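PDB 6RQA: iminosuccinate reductase, which catalyses the NADH-dependent reduction of iminosuccinate to L-aspartate, regenerating the amino-group donor for the first step of the beta-hydroxyaspartate cycle. Local coordinates for residues Lys28-Leu33 / Gln324-Leu329; Glu41-Val46 / Ser136-Lys141; Ala166-His171 / Ala194-Pro199; Ser49-Lys54 / Val294-Asp299. All coordinates share one frame; numbering follows the deposited sequence.

Interaction 1. Residues Lys28-Leu33 / Gln324-Leu329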
# COMPACT_ATOMS: atom_id res chain seq x y z
N LYS A 28 8.04 -21.50 3.18
CA LYS A 28 8.31 -22.82 3.74
C LYS A 28 9.32 -22.78 4.88
O LYS A 28 9.41 -23.75 5.64
CB LYS A 28 8.80 -23.76 2.63
CG LYS A 28 10.14 -23.37 2.03
CD LYS A 28 10.46 -24.23 0.82
CE LYS A 28 11.84 -23.93 0.26
NZ LYS A 28 12.92 -24.30 1.22
N GLU A 29 10.08 -21.69 5.01
CA GLU A 29 11.07 -21.57 6.07
C GLU A 29 10.51 -20.99 7.36
O GLU A 29 11.19 -21.05 8.39
CB GLU A 29 12.25 -20.71 5.59
CG GLU A 29 12.89 -21.18 4.29
CD GLU A 29 13.63 -22.49 4.44
OE1 GLU A 29 14.00 -22.85 5.58
OE2 GLU A 29 13.86 -23.16 3.41
N ILE A 30 9.29 -20.45 7.33
CA ILE A 30 8.76 -19.74 8.49
C ILE A 30 8.59 -20.68 9.68
O ILE A 30 8.92 -20.33 10.82
CB ILE A 30 7.43 -19.04 8.13
CG1 ILE A 30 7.62 -18.10 6.94
CG2 ILE A 30 6.87 -18.30 9.33
CD1 ILE A 30 8.54 -16.94 7.22
N ALA A 31 8.07 -21.88 9.43
CA ALA A 31 7.79 -22.81 10.52
C ALA A 31 9.05 -23.19 11.28
O ALA A 31 9.04 -23.28 12.51
CB ALA A 31 7.10 -24.06 9.98
N GLY A 32 10.16 -23.41 10.57
CA GLY A 32 11.40 -23.77 11.21
C GLY A 32 12.13 -22.62 11.88
O GLY A 32 13.15 -22.85 12.53
N LEU A 33 11.63 -21.40 11.73
CA LEU A 33 12.24 -20.21 12.32
C LEU A 33 11.43 -19.63 13.47
O LEU A 33 12.01 -19.26 14.49
CB LEU A 33 12.44 -19.14 11.25
CG LEU A 33 13.42 -19.48 10.12
CD1 LEU A 33 13.35 -18.44 9.02
CD2 LEU A 33 14.83 -19.59 10.66
N GLN A 324 10.31 -9.01 10.86
CA GLN A 324 11.68 -8.57 11.12
C GLN A 324 12.44 -9.61 11.93
O GLN A 324 13.62 -9.88 11.65
CB GLN A 324 11.67 -7.22 11.85
CG GLN A 324 13.04 -6.77 12.36
CD GLN A 324 14.06 -6.60 11.25
OE1 GLN A 324 13.71 -6.46 10.08
NE2 GLN A 324 15.33 -6.61 11.62
N ALA A 325 11.79 -10.21 12.92
CA ALA A 325 12.43 -11.28 13.69
C ALA A 325 12.73 -12.49 12.82
O ALA A 325 13.75 -13.16 13.03
CB ALA A 325 11.54 -11.67 14.87
N VAL A 326 11.87 -12.78 11.85
CA VAL A 326 12.10 -13.91 10.95
C VAL A 326 13.33 -13.67 10.09
O VAL A 326 14.14 -14.59 9.87
CB VAL A 326 10.85 -14.18 10.10
CG1 VAL A 326 11.20 -15.00 8.87
CG2 VAL A 326 9.80 -14.90 10.92
N VAL A 327 13.50 -12.45 9.58
CA VAL A 327 14.67 -12.14 8.77
C VAL A 327 15.94 -12.29 9.59
O VAL A 327 16.97 -12.77 9.09
CB VAL A 327 14.54 -10.72 8.17
CG1 VAL A 327 15.76 -10.39 7.32
CG2 VAL A 327 13.28 -10.62 7.34
N GLU A 328 15.90 -11.89 10.86
CA GLU A 328 17.06 -12.03 11.73
C GLU A 328 17.44 -13.50 11.90
O GLU A 328 18.61 -13.87 11.79
CB GLU A 328 16.79 -11.39 13.10
CG GLU A 328 16.41 -9.92 13.06
CD GLU A 328 17.60 -8.99 12.95
OE1 GLU A 328 18.65 -9.41 12.43
OE2 GLU A 328 17.49 -7.83 13.41
N LEU A 329 16.44 -14.35 12.16
CA LEU A 329 16.71 -15.78 12.31
C LEU A 329 17.14 -16.41 10.99
O LEU A 329 18.02 -17.29 10.97
CB LEU A 329 15.48 -16.49 12.86
CG LEU A 329 15.03 -16.04 14.25
CD1 LEU A 329 13.60 -16.50 14.52
CD2 LEU A 329 15.98 -16.58 15.31
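On the mixed-sheet domain, the short helix 30-33 docks against the long C-terminal helix 316-333, with Ile30 and Leu33 on one side and Val326 and Leu329 on the other. The side chains that meet are all apolar. Val326 turns one methyl, CG1, into the gap between the two partners: it lies 3.7 Å from CD1 of Ile30 and 4.1 Å from CD1 of Leu33, and it crosses both side chains at roughly a right angle. Leu33 straddles one turn of the long helix with its two methyls. Its CG sits beside its own backbone N (chi1 -64°), and the fork opens so that CD1 rests near the Val326 carbonyl while CD2 packs 3.9 Å from CB of Leu329. Leu33 and Leu329 run past each other in opposite directions, bringing Leu329 CD1 alongside the Leu33 carbonyl. The seam belongs to the hydrophobic core beside the sheet: Val25 of strand 22-25, Val122 of strand 118-123 and Leu127 of helix 125-143 each touch both Ile30 and Val326. Leu329 lies at the more exposed end; Leu33, itself buried, also meets Val335. The side chain of Val326 is about 10 Å from that of the NAD-binding Arg131.

Interaction 2. Residues Glu41-Val46 / Ser136-Lys141; sequences EAIEAV and SAVSIK
Val138 and Lys141, one turn apart on helix 125-143, face Ile43 and Glu44 of helix 36-51. Helix 125-143 links the two halves of the molecule, leading from strand 118-123 of the mixed sheet to strand 150-154, the first strand of the Rossmann-type NAD domain, and Arg131, nearer its start, binds NAD(+). The two segments cross at -68° with their axes 9.6 Å apart. Ser136 begins the segment on the flank turned toward strand 235-239, and its carbonyl O accepts from both Ser139 OG and Ile140 N, which arrive from the same face of its plane. Ala137 packs on Phe40, an earlier residue of helix 36-51, and on Val170. Val138 then supplies the apolar contact: CG2, placed beside its own backbone N, rests against the Glu44 backbone, 3.9 Å from Glu44 CA, and more loosely 4.4 Å from Ile43 CG2. Ser139 turns back from the interface, its OG also bonded to His236 NE2, and Ile140 packs on Ala167. Lys141 closes the walk at the exposed rim. Its fully extended chain crosses the extended Glu44 at about a right angle and forms a salt bridge. Tyr142 OH hydrogen-bonds the same carboxylate oxygen, so Glu44 OE1 is gripped twice, with Lys141 NZ on its syn lone pair at 3.0 Å.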
# COMPACT_ATOMS: atom_id res chain seq x y z
N GLU A 41 7.09 -12.45 22.11
CA GLU A 41 7.98 -11.37 22.52
C GLU A 41 7.93 -10.21 21.54
O GLU A 41 8.03 -9.04 21.94
CB GLU A 41 9.41 -11.89 22.67
CG GLU A 41 9.58 -12.95 23.74
CD GLU A 41 11.02 -13.41 23.87
OE1 GLU A 41 11.34 -14.09 24.87
OE2 GLU A 41 11.83 -13.09 22.98
N ALA A 42 7.79 -10.51 20.24
CA ALA A 42 7.73 -9.44 19.25
C ALA A 42 6.45 -8.64 19.37
O ALA A 42 6.47 -7.40 19.36
CB ALA A 42 7.87 -10.03 17.84
N ILE A 43 5.31 -9.33 19.50
CA ILE A 43 4.02 -8.64 19.53
C ILE A 43 3.83 -7.91 20.86
O ILE A 43 3.26 -6.81 20.89
CB ILE A 43 2.89 -9.64 19.27
CG1 ILE A 43 3.06 -10.28 17.88
CG2 ILE A 43 1.53 -8.97 19.38
CD1 ILE A 43 3.30 -9.28 16.78
N GLU A 44 4.31 -8.49 21.96
CA GLU A 44 4.23 -7.81 23.24
C GLU A 44 4.99 -6.49 23.21
O GLU A 44 4.48 -5.46 23.69
CB GLU A 44 4.77 -8.71 24.35
CG GLU A 44 5.02 -8.00 25.67
CD GLU A 44 5.51 -8.94 26.75
OE1 GLU A 44 4.72 -9.27 27.66
OE2 GLU A 44 6.69 -9.35 26.69
N ALA A 45 6.19 -6.49 22.64
CA ALA A 45 6.96 -5.26 22.53
C ALA A 45 6.29 -4.24 21.62
O ALA A 45 6.39 -3.03 21.86
CB ALA A 45 8.37 -5.56 22.03
N VAL A 46 5.59 -4.71 20.58
CA VAL A 46 4.96 -3.78 19.64
C VAL A 46 3.76 -3.10 20.28
O VAL A 46 3.48 -1.93 20.02
CB VAL A 46 4.58 -4.51 18.34
CG1 VAL A 46 3.12 -4.30 17.98
CG2 VAL A 46 5.47 -4.03 17.20
N SER A 136 -3.53 -12.33 20.89
CA SER A 136 -4.49 -12.85 21.86
C SER A 136 -3.78 -13.32 23.13
O SER A 136 -4.31 -13.16 24.24
CB SER A 136 -5.30 -13.98 21.24
OG SER A 136 -6.23 -14.51 22.18
N ALA A 137 -2.59 -13.89 22.99
CA ALA A 137 -1.86 -14.37 24.16
C ALA A 137 -1.36 -13.21 25.02
O ALA A 137 -1.29 -13.34 26.25
CB ALA A 137 -0.68 -15.24 23.73
N VAL A 138 -1.03 -12.07 24.41
CA VAL A 138 -0.61 -10.91 25.18
C VAL A 138 -1.76 -10.40 26.04
O VAL A 138 -1.58 -10.08 27.22
CB VAL A 138 -0.07 -9.81 24.24
CG1 VAL A 138 0.17 -8.52 25.02
CG2 VAL A 138 1.21 -10.26 23.57
N SER A 139 -2.96 -10.33 25.47
CA SER A 139 -4.13 -9.92 26.24
C SER A 139 -4.41 -10.89 27.38
O SER A 139 -4.87 -10.47 28.45
CB SER A 139 -5.35 -9.79 25.34
OG SER A 139 -5.80 -11.06 24.91
N ILE A 140 -4.15 -12.18 27.17
CA ILE A 140 -4.34 -13.16 28.23
C ILE A 140 -3.37 -12.89 29.37
O ILE A 140 -3.75 -12.85 30.55
CB ILE A 140 -4.19 -14.59 27.68
CG1 ILE A 140 -5.34 -14.92 26.73
CG2 ILE A 140 -4.13 -15.60 28.82
CD1 ILE A 140 -5.24 -16.30 26.12
N LYS A 141 -2.09 -12.70 29.05
CA LYS A 141 -1.08 -12.49 30.08
C LYS A 141 -1.39 -11.27 30.94
O LYS A 141 -1.09 -11.27 32.14
CB LYS A 141 0.30 -12.34 29.44
CG LYS A 141 1.43 -12.12 30.43
CD LYS A 141 2.74 -11.81 29.72
CE LYS A 141 3.84 -11.47 30.71
NZ LYS A 141 5.12 -11.14 30.02

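Interaction 3. Residues Ala166-His171 / Ala194-Pro199; sequences AAANVH and AELGLP
Ala168 turns its methyl to Leu196 and Leu198, which meet it side by side, and these two leucines make the whole contact. The tighter half is with Leu196: the forked end of the leucine meets the alanine CB with both branches, CD1 at 3.7 Å from Ala168 CB and CD2 farther, at 4.2 Å. Its CG stands anti to its carbonyl carbon (chi1 -55°), which projects the fork off the end of helix 186-195 toward helix 158-170. Leu198 is the looser partner, adding a single methyl, CD1, 4.2 Å from the same Ala168 CB. Helices 158-170 and 186-195 are successive crossover helices of the Rossmann-type NAD domain, each joining neighbouring parallel strands in the run 150-154, 175-179, 200-202. The leucines flank the turn between the second helix and the edge strand 200-202. At that turn the exposed Gly197, with positive phi (66°), ends helix 186-195 in a Schellman motif, and the chain reverses enough for Leu196 and Leu198 to point at the same alanine. The close Leu196 contact lies at the partly exposed margin; nearby, the exposed Asn169 and Glu195 have weak partners elsewhere, Glu37 and Arg165. On the inner flank, by contrast, Ala166 and Ala167 pack on helix 125-143.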
# COMPACT_ATOMS: atom_id res chain seq x y z
N ALA A 166 -0.79 -20.77 21.39
CA ALA A 166 -0.23 -19.56 21.97
C ALA A 166 -0.81 -19.28 23.35
O ALA A 166 -0.11 -18.76 24.22
CB ALA A 166 -0.47 -18.37 21.04
N ALA A 167 -2.08 -19.63 23.57
CA ALA A 167 -2.69 -19.41 24.88
C ALA A 167 -2.13 -20.37 25.92
O ALA A 167 -1.87 -19.97 27.06
CB ALA A 167 -4.20 -19.55 24.78
N ALA A 168 -1.93 -21.63 25.55
CA ALA A 168 -1.36 -22.60 26.48
C ALA A 168 0.11 -22.34 26.76
O ALA A 168 0.62 -22.82 27.78
CB ALA A 168 -1.53 -24.02 25.92
N ASN A 169 0.79 -21.58 25.90
CA ASN A 169 2.20 -21.29 26.11
C ASN A 169 2.41 -20.15 27.10
O ASN A 169 3.43 -20.13 27.81
CB ASN A 169 2.87 -20.96 24.78
CG ASN A 169 4.35 -20.62 24.93
OD1 ASN A 169 4.72 -19.45 24.99
ND2 ASN A 169 5.19 -21.65 25.00
N VAL A 170 1.47 -19.22 27.19
CA VAL A 170 1.62 -18.04 28.04
C VAL A 170 0.95 -18.29 29.38
O VAL A 170 1.34 -17.71 30.40
CB VAL A 170 1.06 -16.79 27.35
CG1 VAL A 170 -0.45 -16.88 27.18
CG2 VAL A 170 1.45 -15.53 28.11
N HIS A 171 -0.06 -19.15 29.40
CA HIS A 171 -0.82 -19.43 30.62
C HIS A 171 -1.03 -20.93 30.74
O HIS A 171 -1.28 -21.62 29.74
CB HIS A 171 -2.16 -18.70 30.62
CG HIS A 171 -2.95 -18.88 31.88
ND1 HIS A 171 -2.72 -18.12 33.01
CD2 HIS A 171 -3.95 -19.73 32.19
CE1 HIS A 171 -3.56 -18.49 33.96
NE2 HIS A 171 -4.32 -19.47 33.49
N ALA A 194 -4.74 -32.30 22.45
CA ALA A 194 -3.94 -33.47 22.76
C ALA A 194 -2.45 -33.18 22.63
O ALA A 194 -1.64 -33.73 23.39
CB ALA A 194 -4.33 -34.64 21.86
N GLU A 195 -2.07 -32.33 21.67
CA GLU A 195 -0.66 -31.95 21.54
C GLU A 195 -0.18 -31.17 22.75
O GLU A 195 1.00 -31.25 23.12
CB GLU A 195 -0.46 -31.13 20.26
CG GLU A 195 -0.80 -31.85 18.98
CD GLU A 195 -0.60 -30.98 17.75
OE1 GLU A 195 -0.38 -29.76 17.91
OE2 GLU A 195 -0.64 -31.52 16.62
N LEU A 196 -1.08 -30.41 23.38
CA LEU A 196 -0.75 -29.61 24.55
C LEU A 196 -0.94 -30.37 25.86
O LEU A 196 -0.75 -29.78 26.93
CB LEU A 196 -1.59 -28.33 24.56
CG LEU A 196 -1.49 -27.46 23.31
CD1 LEU A 196 -2.56 -26.38 23.33
CD2 LEU A 196 -0.11 -26.85 23.18
N GLY A 197 -1.32 -31.64 25.80
CA GLY A 197 -1.54 -32.41 27.01
C GLY A 197 -2.71 -31.93 27.83
O GLY A 197 -2.70 -32.08 29.06
N LEU A 198 -3.73 -31.37 27.19
CA LEU A 198 -4.88 -30.80 27.86
C LEU A 198 -6.14 -31.55 27.45
O LEU A 198 -6.35 -31.79 26.26
CB LEU A 198 -5.02 -29.31 27.53
CG LEU A 198 -3.92 -28.38 28.03
CD1 LEU A 198 -4.12 -26.97 27.50
CD2 LEU A 198 -3.87 -28.38 29.54
N PRO A 199 -7.00 -31.92 28.40
CA PRO A 199 -8.26 -32.57 28.03
C PRO A 199 -9.22 -31.59 27.37
O PRO A 199 -9.25 -30.40 27.70
CB PRO A 199 -8.81 -33.07 29.37
CG PRO A 199 -8.20 -32.14 30.38
CD PRO A 199 -6.84 -31.79 29.86

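Interaction 4. Residues Ser49-Lys54 / Val294-Asp299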
# COMPACT_ATOMS: atom_id res chain seq x y z
N SER A 49 5.25 -0.33 22.32
CA SER A 49 5.73 0.78 21.50
C SER A 49 4.57 1.64 21.00
O SER A 49 4.70 2.86 20.90
CB SER A 49 6.54 0.24 20.32
OG SER A 49 7.67 -0.48 20.78
N MET A 50 3.44 1.01 20.67
CA MET A 50 2.27 1.78 20.25
C MET A 50 1.71 2.61 21.39
O MET A 50 1.27 3.75 21.18
CB MET A 50 1.20 0.84 19.70
CG MET A 50 1.59 0.12 18.42
SD MET A 50 0.34 -1.08 17.92
CE MET A 50 -1.07 -0.02 17.67
N ALA A 51 1.71 2.06 22.61
CA ALA A 51 1.21 2.82 23.75
C ALA A 51 2.13 3.99 24.08
O ALA A 51 1.66 5.07 24.44
CB ALA A 51 1.07 1.90 24.96
N ARG A 52 3.44 3.78 23.97
CA ARG A 52 4.41 4.84 24.21
C ARG A 52 4.58 5.77 23.02
O ARG A 52 5.44 6.66 23.06
CB ARG A 52 5.77 4.24 24.59
CG ARG A 52 5.76 3.41 25.86
CD ARG A 52 7.18 3.11 26.33
NE ARG A 52 7.45 1.68 26.40
CZ ARG A 52 7.34 0.95 27.51
NH1 ARG A 52 6.96 1.52 28.64
NH2 ARG A 52 7.61 -0.35 27.48
N ARG A 53 3.79 5.57 21.95
CA ARG A 53 3.83 6.42 20.76
C ARG A 53 5.19 6.40 20.08
O ARG A 53 5.60 7.38 19.46
CB ARG A 53 3.41 7.85 21.08
CG ARG A 53 1.99 7.97 21.64
CD ARG A 53 0.98 7.34 20.69
NE ARG A 53 -0.39 7.46 21.19
CZ ARG A 53 -1.02 6.52 21.88
NH1 ARG A 53 -0.41 5.38 22.16
NH2 ARG A 53 -2.26 6.72 22.30
N LYS A 54 5.91 5.28 20.20
CA LYS A 54 7.14 5.07 19.45
C LYS A 54 6.92 4.31 18.16
O LYS A 54 7.89 4.00 17.46
CB LYS A 54 8.17 4.32 20.32
CG LYS A 54 9.16 5.22 21.04
CD LYS A 54 8.47 6.15 22.03
CE LYS A 54 9.48 7.03 22.75
NZ LYS A 54 8.81 7.94 23.73
N VAL A 294 -1.72 -1.30 28.98
CA VAL A 294 -1.56 -2.24 30.08
C VAL A 294 -0.16 -2.85 30.05
O VAL A 294 0.46 -3.07 31.10
CB VAL A 294 -2.65 -3.33 30.01
CG1 VAL A 294 -2.54 -4.27 31.20
CG2 VAL A 294 -4.02 -2.69 29.94
N VAL A 295 0.36 -3.13 28.85
CA VAL A 295 1.69 -3.71 28.73
C VAL A 295 2.75 -2.70 29.15
O VAL A 295 3.72 -3.06 29.83
CB VAL A 295 1.92 -4.21 27.29
CG1 VAL A 295 3.28 -4.87 27.17
CG2 VAL A 295 0.81 -5.16 26.87
N ALA A 296 2.58 -1.44 28.78
CA ALA A 296 3.55 -0.40 29.11
C ALA A 296 3.44 0.09 30.55
O ALA A 296 4.19 0.99 30.94
CB ALA A 296 3.38 0.79 28.16
N GLY A 297 2.53 -0.48 31.34
CA GLY A 297 2.39 -0.09 32.73
C GLY A 297 1.56 1.15 32.98
O GLY A 297 1.40 1.54 34.14
N ASP A 298 1.04 1.79 31.93
CA ASP A 298 0.24 3.00 32.11
C ASP A 298 -1.21 2.70 32.48
O ASP A 298 -1.89 3.57 33.03
CB ASP A 298 0.28 3.85 30.84
CG ASP A 298 1.67 4.35 30.51
OD1 ASP A 298 2.53 3.52 30.13
OD2 ASP A 298 1.92 5.56 30.64
N ASP A 299 -1.69 1.49 32.20
CA ASP A 299 -3.06 1.10 32.51
C ASP A 299 -3.04 -0.09 33.46
O ASP A 299 -2.33 -1.08 33.20
CB ASP A 299 -3.82 0.74 31.22
CG ASP A 299 -5.32 0.62 31.43
OD1 ASP A 299 -5.75 -0.15 32.32
OD2 ASP A 299 -6.08 1.28 30.69
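Ala296 sits between two neighbours of the 49-54 turn, its methyl directed at the Ala51 methyl and lying beneath the Arg52 guanidinium. The two alanines approach methyl to methyl, CB to CB at 4.1 Å, each CB pointing into the gap, and their small size lets the ends of two helices come close, with the CA atoms of Ala51 and Ala296 6.7 Å apart. Arg52 reaches in from the flank. Its chain leaves with CG beside the backbone N, continues extended, then bends about the CG-CD bond (chi3 -121°), laying the flat guanidinium over Ala296. The methyl stands 3.7 Å from the guanidinium plane but off-centre, under the rim near NH1 rather than under CZ. NH1 also lies near the Ala296 carbonyl O, at 3.6 Å, without bonding to it. Both segments are helix C-termini closed by Schellman motifs: Arg53 and Gly297, with phi of 61° and 82°, take the positive-phi positions after helices 36-51 and 291-295. Ala51 is in the last turn of helix 36-51 and Ala296 directly follows helix 291-295, next to the points where the chains swing away. The Asp298 carboxylate lies on the same side, but OD1 stays 5.1 Å from Arg52 NH1, so any attraction is probably weak. Arg53 turns elsewhere, making a salt bridge through NH2 with Glu290. Val295, just before Ala296, packs on Val138 and Tyr142 of helix 125-143, and Met50 on Asn57 of strand 55-64.

Overall arrangement
Near the N terminus helix 30-33 opens the widest loop, closed as interaction 1 only at helix 316-333, so the other three contacts nest within it. Helix 36-51 follows and serves twice: its middle pairs with 136-141 in interaction 2, its end with 294-299 in interaction 4. These two loops cross, since residues 49-54 lie inside the first and 136-141 inside the second; Val295 also touches Glu44, so the two contacts meet. Interaction 3 closes a short loop after interaction 2, within that of interaction 4. Interaction 1 holds the mixed-sheet part together and interaction 3 the Rossmann-type NAD domain, while interactions 2 and 4 join helix 36-51 to helix 125-143 and to the end of helix 291-295.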